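Local coordinates for protein (R)-specific secondary-alkylsulfatase (Pseudomonas sp., PDB 4AXH) that hydrolyses (R)-configured secondary alkyl sulfates to (S)-alcohols with strict inversion of configuration, working as a zinc-dependent homodimer of the metallo-beta-lactamase superfamily, at residues Tyr368-Asp371 with Gln372-Met375; Val448-Gly451 with Lys452-Glu456. All blocks are in the same frame, centred on the assembly; numbering follows the deposited sequence.

In the fold
Interactions 1 and 2 are each a single stretch of helix held by i to i+4 bonds. They lie on different helices, 362-388 and 447-457, with nearest atoms about 32 Å apart. Interaction 1 is fully buried, on the helix that follows the last zinc ligand, His355. Interaction 2 is partly buried, in the dimerisation region. Its Val448 and Lys452 are exposed. Both reach the second subunit. In 368-375 the dimer contact is mainly ionic, through Asp371 and Asp374. In 448-456 it is mainly aromatic, through Tyr454. Each has one salt bridge of its own: Arg373 to the next residue, and Arg453 to Glu449 one turn back.

Interaction 1 of 2, residues Tyr368-Asp371 with Gln372-Met375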
ATOM      1  N   TYR A 368      21.153  -9.112 -18.316  1.00 23.69           N
ATOM      2  CA  TYR A 368      20.131  -9.658 -17.427  1.00 21.66           C
ATOM      3  C   TYR A 368      19.795  -8.632 -16.349  1.00 25.68           C
ATOM      4  O   TYR A 368      18.641  -8.213 -16.271  1.00 26.26           O
ATOM      5  CB  TYR A 368      20.601 -11.013 -16.885  1.00 21.30           C
ATOM      6  CG  TYR A 368      19.654 -11.724 -15.943  1.00 22.26           C
ATOM      7  CD1 TYR A 368      19.619 -11.409 -14.581  1.00 21.95           C
ATOM      8  CD2 TYR A 368      18.893 -12.803 -16.375  1.00 22.57           C
ATOM      9  CE1 TYR A 368      18.786 -12.095 -13.699  1.00 21.03           C
ATOM     10  CE2 TYR A 368      18.045 -13.487 -15.499  1.00 20.33           C
ATOM     11  CZ  TYR A 368      18.025 -13.149 -14.157  1.00 27.77           C
ATOM     12  OH  TYR A 368      17.229 -13.838 -13.270  1.00 35.45           O
ATOM     13  N   LEU A 369      20.801  -8.122 -15.636  1.00 22.54           N
ATOM     14  CA  LEU A 369      20.631  -7.086 -14.618  1.00 23.89           C
ATOM     15  C   LEU A 369      19.964  -5.832 -15.118  1.00 31.47           C
ATOM     16  O   LEU A 369      19.003  -5.372 -14.510  1.00 34.89           O
ATOM     17  CB  LEU A 369      21.951  -6.749 -13.927  1.00 24.66           C
ATOM     18  CG  LEU A 369      22.455  -7.819 -12.972  1.00 29.50           C
ATOM     19  CD1 LEU A 369      23.731  -7.376 -12.307  1.00 31.28           C
ATOM     20  CD2 LEU A 369      21.367  -8.198 -11.967  1.00 25.12           C
ATOM     21  N   ALA A 370      20.419  -5.299 -16.248  1.00 28.16           N
ATOM     22  CA  ALA A 370      19.842  -4.102 -16.819  1.00 27.60           C
ATOM     23  C   ALA A 370      18.402  -4.321 -17.236  1.00 33.01           C
ATOM     24  O   ALA A 370      17.589  -3.425 -17.040  1.00 34.87           O
ATOM     25  CB  ALA A 370      20.672  -3.646 -17.984  1.00 29.12           C
ATOM     26  N   ASP A 371      18.054  -5.518 -17.764  1.00 29.48           N
ATOM     27  CA  ASP A 371      16.673  -5.872 -18.164  1.00 27.99           C
ATOM     28  C   ASP A 371      15.773  -5.914 -16.920  1.00 29.59           C
ATOM     29  O   ASP A 371      14.685  -5.340 -16.945  1.00 28.60           O
ATOM     30  CB  ASP A 371      16.635  -7.223 -18.908  1.00 28.78           C
ATOM     31  CG  ASP A 371      17.195  -7.249 -20.330  1.00 35.65           C
ATOM     32  OD1 ASP A 371      17.572  -6.189 -20.843  1.00 34.53           O
ATOM     33  OD2 ASP A 371      17.235  -8.333 -20.931  1.00 44.51           O
ATOM     34  N   GLN A 372      16.271  -6.556 -15.823  1.00 22.76           N
ATOM     35  CA  GLN A 372      15.594  -6.689 -14.527  1.00 21.47           C
ATOM     36  C   GLN A 372      15.302  -5.306 -13.968  1.00 24.92           C
ATOM     37  O   GLN A 372      14.140  -4.986 -13.741  1.00 25.48           O
ATOM     38  CB  GLN A 372      16.438  -7.525 -13.543  1.00 22.24           C
ATOM     39  CG  GLN A 372      16.544  -9.033 -13.868  1.00 28.65           C
ATOM     40  CD  GLN A 372      15.286  -9.855 -13.640  1.00 38.42           C
ATOM     41  OE1 GLN A 372      14.436  -9.535 -12.805  1.00 35.21           O
ATOM     42  NE2 GLN A 372      15.161 -10.960 -14.362  1.00 30.57           N
ATOM     43  N   ARG A 373      16.341  -4.463 -13.845  1.00 22.54           N
ATOM     44  CA  ARG A 373      16.254  -3.069 -13.405  1.00 24.05           C
ATOM     45  C   ARG A 373      15.190  -2.345 -14.207  1.00 30.86           C
ATOM     46  O   ARG A 373      14.234  -1.872 -13.625  1.00 33.91           O
ATOM     47  CB  ARG A 373      17.619  -2.352 -13.571  1.00 24.52           C
ATOM     48  CG  ARG A 373      17.513  -0.833 -13.427  1.00 27.63           C
ATOM     49  CD  ARG A 373      18.595  -0.097 -14.168  1.00 26.09           C
ATOM     50  NE  ARG A 373      18.421  -0.139 -15.616  1.00 28.34           N
ATOM     51  CZ  ARG A 373      19.421  -0.073 -16.485  1.00 37.93           C
ATOM     52  NH1 ARG A 373      20.663   0.051 -16.064  1.00 24.54           N
ATOM     53  NH2 ARG A 373      19.181  -0.137 -17.786  1.00 40.93           N
ATOM     54  N   ASP A 374      15.322  -2.330 -15.534  1.00 28.29           N
ATOM     55  CA  ASP A 374      14.375  -1.718 -16.460  1.00 28.08           C
ATOM     56  C   ASP A 374      12.936  -2.219 -16.284  1.00 30.60           C
ATOM     57  O   ASP A 374      12.030  -1.410 -16.429  1.00 31.78           O
ATOM     58  CB  ASP A 374      14.821  -1.930 -17.921  1.00 29.13           C
ATOM     59  CG  ASP A 374      16.022  -1.134 -18.386  1.00 33.15           C
ATOM     60  OD1 ASP A 374      16.455  -0.213 -17.650  1.00 33.86           O
ATOM     61  OD2 ASP A 374      16.522  -1.418 -19.499  1.00 33.99           O
ATOM     62  N   MET A 375      12.725  -3.533 -15.994  1.00 24.91           N
ATOM     63  CA  MET A 375      11.386  -4.130 -15.809  1.00 23.11           C
ATOM     64  C   MET A 375      10.658  -3.527 -14.618  1.00 28.72           C
ATOM     65  O   MET A 375       9.481  -3.183 -14.737  1.00 28.94           O
ATOM     66  CB  MET A 375      11.461  -5.647 -15.728  1.00 24.23           C
ATOM     67  CG  MET A 375      10.165  -6.312 -15.375  1.00 25.99           C
ATOM     68  SD  MET A 375      10.218  -8.112 -15.181  1.00 27.84           S
ATOM     69  CE  MET A 375      11.570  -8.354 -14.095  1.00 22.40           C
TER
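Tyr368 holds CG anti to the backbone N (chi1 -180°), while Gln372 bends at chi2 (-72°). This brings Gln372 NE2 over one face of the Tyr368 ring. Gln372 NE2 is 3.6 Å from Tyr368 CZ, and the ring and amide planes are 34° apart. Gln372 CG also lies 3.8 Å from Tyr368 CE1. The pair sits one turn apart on a regular alpha helix. Gln372 N bonds to Tyr368 O at 2.9 Å, and the next three residues repeat the pattern. On another side, the Arg373 guanidinium lies over Ala370, with NH2 3.8 Å from Ala370 CB. Arg373 NE and NH2 both donate to Asp374 OD1, at 2.8 Å and 2.7 Å. They come from the same face of the carboxylate, above its plane. The two bonds limit the rotation of the guanidinium. Arg588 of the second subunit bridges to Asp371 OD1 and Asp374 OD2, while Asp371 OD2 has Lys410 and Tyr412 as partners. Tyr368 OH bonds to Gln353 and Ala312 O, each two positions along the chain from a zinc ligand, His355 and Asp310. Leu369, Ala370 and Arg373 pack on helix 330-344, which lies between strands 305-307 and 350-352 in the chain.

Interaction 2 of 2, residues Val448-Gly451 with Lys452-Glu456; sequences VEAG and KRYVE
Lys452 begins the second turn by bonding its N to Val448 O at 3.2 Å. Its CB and CG lie beside that oxygen, and its NZ bonds weakly to Ala490 O. Arg453 follows, with a weak backbone bond to Glu449 O. Its side chain runs extended from CG to NE, and the turn at its end (chi4 87°) places NH1 against the Glu449 carboxylate. Arg453 NH1 forms a salt bridge with Glu449 OE1 at 2.6 Å, with Glu449 OE2 at 2.9 Å. The N-H...O angle to OE1 is only 138°, and the hydrogen bond is weak. The carboxylate meets the guanidinium at its edge, with the two planes 77° apart. This i to i+4 ion pair lies on a helix of the alkyl sulfatase dimerisation region. Tyr454 N binds Ala450 O at 2.9 Å. The same oxygen lies at the edge of the Tyr454 ring. Ala450 CB is 4.2 Å from Tyr454 CD2. Tyr454 OH bonds to His486 and Gln482 of the second subunit, and its ring meets Tyr454 and Trp479 of that subunit. Val455 N closes the turn on Gly451 O at 3.1 Å. Its side chain packs on His486 and Leu487 of its own subunit's helix 477-490.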
ATOM      1  N   VAL A 448     -22.249 -11.186  -2.486  1.00 76.01           N
ATOM      2  CA  VAL A 448     -23.571 -11.815  -2.440  1.00 75.13           C
ATOM      3  C   VAL A 448     -24.718 -10.821  -2.790  1.00 76.52           C
ATOM      4  O   VAL A 448     -25.616 -11.175  -3.557  1.00 75.48           O
ATOM      5  CB  VAL A 448     -23.759 -12.619  -1.125  1.00 78.95           C
ATOM      6  CG1 VAL A 448     -23.208 -11.864   0.089  1.00 78.94           C
ATOM      7  CG2 VAL A 448     -25.207 -13.051  -0.910  1.00 78.61           C
ATOM      8  N   GLU A 449     -24.636  -9.571  -2.297  1.00 71.92           N
ATOM      9  CA  GLU A 449     -25.633  -8.535  -2.576  1.00 71.29           C
ATOM     10  C   GLU A 449     -25.587  -8.062  -4.016  1.00 74.51           C
ATOM     11  O   GLU A 449     -26.636  -7.920  -4.640  1.00 74.74           O
ATOM     12  CB  GLU A 449     -25.488  -7.349  -1.613  1.00 72.80           C
ATOM     13  CG  GLU A 449     -26.524  -7.348  -0.507  1.00 85.99           C
ATOM     14  CD  GLU A 449     -27.753  -6.531  -0.842  1.00108.48           C
ATOM     15  OE1 GLU A 449     -27.691  -5.290  -0.676  1.00102.89           O
ATOM     16  OE2 GLU A 449     -28.757  -7.116  -1.312  1.00101.18           O
ATOM     17  N   ALA A 450     -24.384  -7.822  -4.548  1.00 70.13           N
ATOM     18  CA  ALA A 450     -24.213  -7.382  -5.925  1.00 69.35           C
ATOM     19  C   ALA A 450     -24.699  -8.469  -6.888  1.00 73.91           C
ATOM     20  O   ALA A 450     -25.468  -8.177  -7.808  1.00 71.92           O
ATOM     21  CB  ALA A 450     -22.755  -7.044  -6.184  1.00 69.79           C
ATOM     22  N   GLY A 451     -24.294  -9.713  -6.615  1.00 72.96           N
ATOM     23  CA  GLY A 451     -24.643 -10.896  -7.395  1.00 73.33           C
ATOM     24  C   GLY A 451     -26.128 -11.102  -7.597  1.00 78.73           C
ATOM     25  O   GLY A 451     -26.568 -11.418  -8.700  1.00 76.81           O
ATOM     26  N   LYS A 452     -26.906 -10.898  -6.524  1.00 78.51           N
ATOM     27  CA  LYS A 452     -28.368 -11.019  -6.514  1.00 79.08           C
ATOM     28  C   LYS A 452     -29.025  -9.964  -7.432  1.00 82.14           C
ATOM     29  O   LYS A 452     -29.829 -10.329  -8.292  1.00 81.49           O
ATOM     30  CB  LYS A 452     -28.909 -10.930  -5.062  1.00 82.07           C
ATOM     31  CG  LYS A 452     -29.031 -12.277  -4.345  1.00 96.73           C
ATOM     32  CD  LYS A 452     -30.470 -12.842  -4.438  1.00108.14           C
ATOM     33  CE  LYS A 452     -30.631 -14.278  -3.976  1.00117.12           C
ATOM     34  NZ  LYS A 452     -30.213 -14.489  -2.555  1.00125.17           N
ATOM     35  N   ARG A 453     -28.642  -8.673  -7.263  1.00 77.86           N
ATOM     36  CA  ARG A 453     -29.121  -7.522  -8.036  1.00 76.97           C
ATOM     37  C   ARG A 453     -28.754  -7.604  -9.503  1.00 79.86           C
ATOM     38  O   ARG A 453     -29.564  -7.229 -10.351  1.00 81.06           O
ATOM     39  CB  ARG A 453     -28.594  -6.214  -7.444  1.00 77.38           C
ATOM     40  CG  ARG A 453     -29.301  -5.801  -6.167  1.00 93.61           C
ATOM     41  CD  ARG A 453     -28.877  -4.411  -5.753  1.00110.10           C
ATOM     42  NE  ARG A 453     -29.829  -3.778  -4.841  1.00124.06           N
ATOM     43  CZ  ARG A 453     -29.805  -3.931  -3.523  1.00142.13           C
ATOM     44  NH1 ARG A 453     -28.905  -4.719  -2.958  1.00130.23           N
ATOM     45  NH2 ARG A 453     -30.695  -3.309  -2.761  1.00132.07           N
ATOM     46  N   TYR A 454     -27.543  -8.083  -9.807  1.00 74.07           N
ATOM     47  CA  TYR A 454     -27.091  -8.213 -11.183  1.00 73.59           C
ATOM     48  C   TYR A 454     -27.835  -9.340 -11.907  1.00 79.00           C
ATOM     49  O   TYR A 454     -28.323  -9.114 -13.011  1.00 78.99           O
ATOM     50  CB  TYR A 454     -25.566  -8.392 -11.272  1.00 74.28           C
ATOM     51  CG  TYR A 454     -24.766  -7.098 -11.268  1.00 74.96           C
ATOM     52  CD1 TYR A 454     -24.708  -6.283 -12.394  1.00 76.18           C
ATOM     53  CD2 TYR A 454     -24.007  -6.730 -10.161  1.00 75.80           C
ATOM     54  CE1 TYR A 454     -23.944  -5.112 -12.402  1.00 76.48           C
ATOM     55  CE2 TYR A 454     -23.251  -5.560 -10.154  1.00 76.61           C
ATOM     56  CZ  TYR A 454     -23.217  -4.754 -11.274  1.00 83.90           C
ATOM     57  OH  TYR A 454     -22.456  -3.612 -11.215  1.00 85.10           O
ATOM     58  N   VAL A 455     -27.955 -10.537 -11.275  1.00 77.06           N
ATOM     59  CA  VAL A 455     -28.670 -11.722 -11.808  1.00 76.98           C
ATOM     60  C   VAL A 455     -30.121 -11.345 -12.163  1.00 81.72           C
ATOM     61  O   VAL A 455     -30.590 -11.670 -13.254  1.00 80.45           O
ATOM     62  CB  VAL A 455     -28.557 -12.967 -10.864  1.00 79.69           C
ATOM     63  CG1 VAL A 455     -29.552 -14.066 -11.236  1.00 78.84           C
ATOM     64  CG2 VAL A 455     -27.135 -13.524 -10.864  1.00 79.20           C
ATOM     65  N   GLU A 456     -30.788 -10.604 -11.257  1.00 79.70           N
ATOM     66  CA  GLU A 456     -32.134 -10.054 -11.417  1.00 79.63           C
ATOM     67  C   GLU A 456     -32.145  -9.123 -12.651  1.00 81.04           C
ATOM     68  O   GLU A 456     -32.950  -9.341 -13.558  1.00 81.49           O
ATOM     69  CB  GLU A 456     -32.540  -9.295 -10.127  1.00 81.34           C
ATOM     70  CG  GLU A 456     -33.777  -8.406 -10.205  1.00 93.81           C
ATOM     71  CD  GLU A 456     -33.665  -7.139  -9.374  1.00122.63           C
ATOM     72  OE1 GLU A 456     -32.833  -6.274  -9.736  1.00123.11           O
ATOM     73  OE2 GLU A 456     -34.348  -7.039  -8.325  1.00116.11           O
TER